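Local coordinates for Alr3699 protein (Nostoc sp., PDB 4XSO) that has the two Rossmann-like domains of the GT-B glycosyltransferase clan, its own specific role remaining undescribed, at residues A227-P232 against L261-R266; R214-K219 against F245-Y250. All blocks are in the same frame, centred on the assembly; numbering follows the deposited sequence.

Contact 1 of 2, residues A227-P232 against L261-R266; sequences ALAQCP and LGLENR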
loop_
_atom_site.group_PDB
_atom_site.type_symbol
_atom_site.label_atom_id
_atom_site.label_comp_id
_atom_site.label_asym_id
_atom_site.label_seq_id
_atom_site.Cartn_x
_atom_site.Cartn_y
_atom_site.Cartn_z
ATOM N N ALA A 227 -19.145 -43.347 -13.737
ATOM C CA ALA A 227 -19.923 -44.178 -12.829
ATOM C C ALA A 227 -21.280 -44.588 -13.428
ATOM O O ALA A 227 -21.769 -45.679 -13.163
ATOM C CB ALA A 227 -20.140 -43.468 -11.496
ATOM N N LEU A 228 -21.919 -43.735 -14.222
ATOM C CA LEU A 228 -23.224 -44.089 -14.784
ATOM C C LEU A 228 -23.105 -45.345 -15.657
ATOM O O LEU A 228 -23.970 -46.204 -15.651
ATOM C CB LEU A 228 -23.767 -42.922 -15.621
ATOM C CG LEU A 228 -25.249 -42.616 -15.432
ATOM C CD1 LEU A 228 -25.578 -42.521 -13.957
ATOM C CD2 LEU A 228 -25.639 -41.315 -16.131
ATOM N N ALA A 229 -21.984 -45.449 -16.351
ATOM C CA ALA A 229 -21.664 -46.615 -17.165
ATOM C C ALA A 229 -21.752 -47.886 -16.356
ATOM O O ALA A 229 -21.929 -48.946 -16.935
ATOM C CB ALA A 229 -20.282 -46.459 -17.775
ATOM N N GLN A 230 -21.640 -47.784 -15.021
ATOM C CA GLN A 230 -21.630 -48.945 -14.138
ATOM C C GLN A 230 -22.899 -49.133 -13.332
ATOM O O GLN A 230 -22.878 -49.914 -12.396
ATOM C CB GLN A 230 -20.440 -48.830 -13.174
ATOM C CG GLN A 230 -19.102 -48.924 -13.896
ATOM C CD GLN A 230 -18.907 -50.340 -14.384
ATOM O OE1 GLN A 230 -19.332 -50.703 -15.489
ATOM N NE2 GLN A 230 -18.369 -51.186 -13.510
ATOM N N CYS A 231 -23.974 -48.423 -13.696
ATOM C CA CYS A 231 -25.219 -48.351 -12.958
ATOM C C CYS A 231 -26.331 -48.965 -13.758
ATOM O O CYS A 231 -26.284 -48.939 -14.978
ATOM C CB CYS A 231 -25.588 -46.868 -12.681
ATOM S SG CYS A 231 -24.562 -46.235 -11.357
ATOM N N PRO A 232 -27.361 -49.496 -13.086
ATOM C CA PRO A 232 -28.433 -50.016 -13.903
ATOM C C PRO A 232 -29.067 -48.983 -14.815
ATOM O O PRO A 232 -28.888 -47.744 -14.646
ATOM C CB PRO A 232 -29.450 -50.590 -12.887
ATOM C CG PRO A 232 -28.916 -50.338 -11.536
ATOM C CD PRO A 232 -27.496 -49.861 -11.670
ATOM N N LEU A 261 -19.695 -43.763 -24.276
ATOM C CA LEU A 261 -20.211 -44.752 -23.317
ATOM C C LEU A 261 -21.581 -45.244 -23.666
ATOM O O LEU A 261 -22.119 -46.114 -23.005
ATOM C CB LEU A 261 -20.164 -44.212 -21.889
ATOM C CG LEU A 261 -18.670 -44.091 -21.517
ATOM C CD1 LEU A 261 -18.386 -43.075 -20.428
ATOM C CD2 LEU A 261 -18.114 -45.451 -21.135
ATOM N N GLY A 262 -22.169 -44.746 -24.748
ATOM C CA GLY A 262 -23.573 -45.106 -25.020
ATOM C C GLY A 262 -24.612 -44.576 -24.039
ATOM O O GLY A 262 -25.704 -45.141 -23.904
ATOM N N LEU A 263 -24.309 -43.454 -23.390
ATOM C CA LEU A 263 -25.202 -42.867 -22.369
ATOM C C LEU A 263 -26.083 -41.644 -22.757
ATOM O O LEU A 263 -26.573 -40.907 -21.877
ATOM C CB LEU A 263 -24.335 -42.484 -21.211
ATOM C CG LEU A 263 -23.790 -43.712 -20.458
ATOM C CD1 LEU A 263 -22.852 -43.177 -19.397
ATOM C CD2 LEU A 263 -24.904 -44.581 -19.878
ATOM N N GLU A 264 -26.324 -41.442 -24.055
ATOM C CA GLU A 264 -26.883 -40.181 -24.544
ATOM C C GLU A 264 -28.313 -39.988 -24.098
ATOM O O GLU A 264 -28.783 -38.872 -24.027
ATOM C CB GLU A 264 -26.814 -40.052 -26.078
ATOM C CG GLU A 264 -27.480 -41.201 -26.846
ATOM C CD GLU A 264 -26.508 -42.346 -27.158
ATOM O OE1 GLU A 264 -25.380 -42.354 -26.584
ATOM O OE2 GLU A 264 -26.872 -43.183 -28.007
ATOM N N ASN A 265 -28.995 -41.085 -23.842
ATOM C CA ASN A 265 -30.326 -41.056 -23.343
ATOM C C ASN A 265 -30.458 -41.246 -21.818
ATOM O O ASN A 265 -31.510 -41.529 -21.346
ATOM C CB ASN A 265 -31.178 -42.091 -24.042
ATOM C CG ASN A 265 -32.537 -41.512 -24.406
ATOM O OD1 ASN A 265 -32.630 -40.349 -24.907
ATOM N ND2 ASN A 265 -33.602 -42.261 -24.106
ATOM N N ARG A 266 -29.372 -41.126 -21.095
ATOM C CA ARG A 266 -29.379 -41.302 -19.637
ATOM C C ARG A 266 -28.674 -40.127 -18.944
ATOM O O ARG A 266 -28.362 -40.229 -17.770
ATOM C CB ARG A 266 -28.640 -42.603 -19.312
ATOM C CG ARG A 266 -29.446 -43.827 -19.743
ATOM C CD ARG A 266 -28.727 -45.090 -19.410
ATOM N NE ARG A 266 -28.527 -45.230 -17.984
ATOM C CZ ARG A 266 -27.576 -45.974 -17.459
ATOM N NH1 ARG A 266 -26.736 -46.686 -18.234
ATOM N NH2 ARG A 266 -27.462 -46.024 -16.172
#

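Contact 2 of 2, residues R214-K219 against F245-Y250; sequences RLSPWK and FGEQDY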
loop_
_atom_site.group_PDB
_atom_site.type_symbol
_atom_site.label_atom_id
_atom_site.label_comp_id
_atom_site.label_asym_id
_atom_site.label_seq_id
_atom_site.Cartn_x
_atom_site.Cartn_y
_atom_site.Cartn_z
ATOM N N ARG A 214 -21.013 -25.598 -12.321
ATOM C CA ARG A 214 -20.647 -25.181 -13.645
ATOM C C ARG A 214 -19.826 -26.355 -14.230
ATOM O O ARG A 214 -19.257 -27.180 -13.520
ATOM C CB ARG A 214 -19.821 -23.876 -13.610
ATOM C CG ARG A 214 -18.555 -23.990 -12.785
ATOM C CD ARG A 214 -17.894 -22.628 -12.556
ATOM N NE ARG A 214 -16.839 -22.762 -11.561
ATOM C CZ ARG A 214 -17.023 -22.737 -10.241
ATOM N NH1 ARG A 214 -18.235 -22.522 -9.715
ATOM N NH2 ARG A 214 -15.972 -22.909 -9.440
ATOM N N LEU A 215 -19.867 -26.463 -15.532
ATOM C CA LEU A 215 -19.249 -27.553 -16.238
ATOM C C LEU A 215 -17.768 -27.234 -16.304
ATOM O O LEU A 215 -17.344 -26.378 -17.099
ATOM C CB LEU A 215 -19.868 -27.670 -17.638
ATOM C CG LEU A 215 -21.378 -27.896 -17.653
ATOM C CD1 LEU A 215 -21.883 -27.853 -19.101
ATOM C CD2 LEU A 215 -21.748 -29.211 -16.985
ATOM N N SER A 216 -16.906 -27.838 -15.581
ATOM C CA SER A 216 -15.479 -27.553 -15.380
ATOM C C SER A 216 -14.680 -28.826 -15.005
ATOM O O SER A 216 -15.236 -29.776 -14.452
ATOM C CB SER A 216 -15.350 -26.437 -14.364
ATOM O OG SER A 216 -14.009 -26.190 -14.132
ATOM N N PRO A 217 -13.547 -29.140 -15.370
ATOM C CA PRO A 217 -12.911 -30.442 -15.051
ATOM C C PRO A 217 -12.721 -30.637 -13.555
ATOM O O PRO A 217 -12.852 -31.748 -13.056
ATOM C CB PRO A 217 -11.529 -30.378 -15.737
ATOM C CG PRO A 217 -11.601 -29.226 -16.694
ATOM C CD PRO A 217 -12.768 -28.340 -16.347
ATOM N N TRP A 218 -12.440 -29.543 -12.850
ATOM C CA TRP A 218 -12.253 -29.592 -11.397
ATOM C C TRP A 218 -13.567 -30.069 -10.734
ATOM O O TRP A 218 -13.507 -30.714 -9.678
ATOM C CB TRP A 218 -11.882 -28.210 -10.808
ATOM C CG TRP A 218 -10.486 -27.689 -11.057
ATOM C CD1 TRP A 218 -9.552 -28.175 -11.931
ATOM C CD2 TRP A 218 -9.891 -26.515 -10.441
ATOM N NE1 TRP A 218 -8.407 -27.400 -11.878
ATOM C CE2 TRP A 218 -8.589 -26.377 -10.974
ATOM C CE3 TRP A 218 -10.334 -25.573 -9.479
ATOM C CZ2 TRP A 218 -7.718 -25.331 -10.571
ATOM C CZ3 TRP A 218 -9.465 -24.531 -9.085
ATOM C CH2 TRP A 218 -8.181 -24.424 -9.631
ATOM N N LYS A 219 -14.721 -29.730 -11.332
ATOM C CA LYS A 219 -16.018 -30.123 -10.765
ATOM C C LYS A 219 -16.436 -31.571 -11.025
ATOM O O LYS A 219 -17.409 -32.054 -10.421
ATOM C CB LYS A 219 -17.118 -29.151 -11.164
ATOM C CG LYS A 219 -16.843 -27.713 -10.662
ATOM C CD LYS A 219 -16.924 -27.667 -9.141
ATOM C CE LYS A 219 -16.697 -26.298 -8.538
ATOM N NZ LYS A 219 -18.018 -25.633 -8.335
ATOM N N PHE A 245 -16.547 -19.643 -20.698
ATOM C CA PHE A 245 -15.658 -19.254 -21.784
ATOM C C PHE A 245 -14.347 -20.035 -21.697
ATOM O O PHE A 245 -13.892 -20.645 -22.683
ATOM C CB PHE A 245 -15.428 -17.739 -21.759
ATOM C CG PHE A 245 -14.553 -17.236 -22.884
ATOM C CD1 PHE A 245 -15.092 -16.982 -24.155
ATOM C CD2 PHE A 245 -13.185 -17.022 -22.689
ATOM C CE1 PHE A 245 -14.284 -16.529 -25.204
ATOM C CE2 PHE A 245 -12.381 -16.565 -23.733
ATOM C CZ PHE A 245 -12.930 -16.320 -24.992
ATOM N N GLY A 246 -13.790 -20.100 -20.494
ATOM C CA GLY A 246 -12.542 -20.818 -20.269
ATOM C C GLY A 246 -12.554 -22.323 -20.470
ATOM O O GLY A 246 -11.510 -22.914 -20.735
ATOM N N GLU A 247 -13.707 -22.978 -20.353
ATOM C CA GLU A 247 -13.699 -24.453 -20.410
ATOM C C GLU A 247 -14.586 -25.012 -21.502
ATOM O O GLU A 247 -15.297 -26.025 -21.298
ATOM C CB GLU A 247 -14.114 -25.070 -19.078
ATOM C CG GLU A 247 -13.174 -24.712 -17.942
ATOM C CD GLU A 247 -11.755 -25.245 -18.122
ATOM O OE1 GLU A 247 -11.514 -26.130 -18.983
ATOM O OE2 GLU A 247 -10.875 -24.762 -17.380
ATOM N N GLN A 248 -14.507 -24.411 -22.691
ATOM C CA GLN A 248 -15.142 -25.054 -23.866
ATOM C C GLN A 248 -14.634 -26.439 -24.254
ATOM O O GLN A 248 -15.436 -27.309 -24.574
ATOM C CB GLN A 248 -15.130 -24.092 -25.038
ATOM C CG GLN A 248 -16.144 -22.984 -24.792
ATOM C CD GLN A 248 -17.504 -23.524 -24.299
ATOM O OE1 GLN A 248 -17.983 -23.175 -23.190
ATOM N NE2 GLN A 248 -18.129 -24.391 -25.121
ATOM N N ASP A 249 -13.333 -26.703 -24.226
ATOM C CA ASP A 249 -12.854 -28.092 -24.517
ATOM C C ASP A 249 -13.453 -29.182 -23.620
ATOM O O ASP A 249 -13.552 -30.370 -24.023
ATOM C CB ASP A 249 -11.322 -28.221 -24.317
ATOM C CG ASP A 249 -10.517 -27.334 -25.235
ATOM O OD1 ASP A 249 -11.109 -26.482 -25.910
ATOM O OD2 ASP A 249 -9.275 -27.493 -25.260
ATOM N N TYR A 250 -13.782 -28.808 -22.371
ATOM C CA TYR A 250 -14.358 -29.785 -21.414
ATOM C C TYR A 250 -15.771 -30.177 -21.776
ATOM O O TYR A 250 -16.147 -31.325 -21.708
ATOM C CB TYR A 250 -14.378 -29.224 -19.992
ATOM C CG TYR A 250 -14.776 -30.230 -18.927
ATOM C CD1 TYR A 250 -13.996 -31.356 -18.701
ATOM C CD2 TYR A 250 -15.908 -30.033 -18.133
ATOM C CE1 TYR A 250 -14.325 -32.270 -17.704
ATOM C CE2 TYR A 250 -16.275 -30.969 -17.145
ATOM C CZ TYR A 250 -15.497 -32.097 -16.938
ATOM O OH TYR A 250 -15.789 -33.046 -15.957
#

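Contact 1 of 2, residues A227-P232 against L261-R266
Leucine packing with one arginine alongside joins the Leu228-Cys231 turn at the C-terminal side of helix 221-228 to the loop between helix 248-260 and strand 267-271, in the C-terminal Rossmann-like domain. Leu263 lies against Leu228 and Ala229: its CD1 is 3.9 Å from Leu228 CB and equally close to the backbone N of Ala229. Beside it, Leu261 CD2 touches Ala229 CB at 4.1 Å. The side chains of Leu228 and Arg266 run antiparallel, side by side, with Leu228 CD2 3.4 Å from Arg266 O and Leu228 CG over one face of the guanidinium. A bend at chi3 (62°) turns the Arg266 guanidinium toward the carbonyls of Cys231 and Pro232. Its NH2 gives a weak hydrogen bond to Cys231 O (3.4 Å), and Pro232 O is nearer but poorly angled. The stronger partner of NH2 is Val235 O, at the start of the adjoining strand. The two type I turns, Leu228-Cys231 and Leu263-Arg266, are both tied to strand 235-240: Leu228 packs on Val235 and Ala237, and the backbone of Arg266 is hydrogen-bonded to that of Ala237. Leu261 leans on Ile225 of helix 221-228, while Cys231 and Pro232 rest on helix 336-348.

Contact 2 of 2, residues R214-K219 against F245-Y250
Leu215, in the loop that leads from strand 207-212 into helix 221-228 of the C-terminal Rossmann-like domain, brings its backbone, more than its side chain, to the first turn of helix 248-260, the next helix along the chain: its C lies 3.8 Å from Tyr250 CD2, oblique to the ring, and its O approaches Glu247 CB. At Ser216 the peptide moves over the ring itself. The C atom of this residue sits 3.4 Å above the plane of the Tyr250 ring, toward the rim, and its O comes within 3.1 Å of Tyr250 CE2.

Pro217 carries the centre of the contact. Its N stands over the middle of the same ring face, and its CD makes a CH-pi contact, 4.0 Å from the centroid of the Tyr250 ring and 20° off the normal. CA covers another part of the aromatic carbons, 3.5 Å from Tyr250 CE1. Tyr250 presents this face because its CG is anti to the backbone N (chi1 -172°), which carries the ring beneath the Ser216-Pro217 peptide. Glu247, at the N-cap position, adds a second neighbour: a bend at chi2 (-64°) folds its carboxylate back to the proline, with OE1 3.7 Å from Pro217 CD. From Pro217 to Lys219 the backbone has helical angles without the regular helix bonds, and Lys219 N gives a weak hydrogen bond to Ser216 O.

No hydrogen bond spans the two segments, so the join rests on van der Waals and CH-pi contact between a proline-containing loop and a tyrosine ring. The tyrosine is tethered instead at its far end, where OH is hydrogen-bonded to His222 ND1 of helix 221-228. The Pro217 CD hydrogens, next to the amide nitrogen, are probably slightly positive, which would suit both ring face and carboxylate.

In the fold
From the N terminus, strand 207-212 leads into 214-219, the first half of contact 2; helix 221-228 follows, and its end opens contact 1 at 227-232. The chain then runs through strand 235-240 to 245-250, which closes contact 2 across 25 intervening residues, and along helix 248-260 to 261-266, which closes contact 1 across 28. The two loops therefore cross. Their centres lie about 21 Å apart and their nearest atoms about 11 Å, so they do not touch. Together they join helices 221-228 and 248-260, which follow neighbouring strands of the six-stranded parallel sheet, near their starts (contact 2) and near their ends (contact 1).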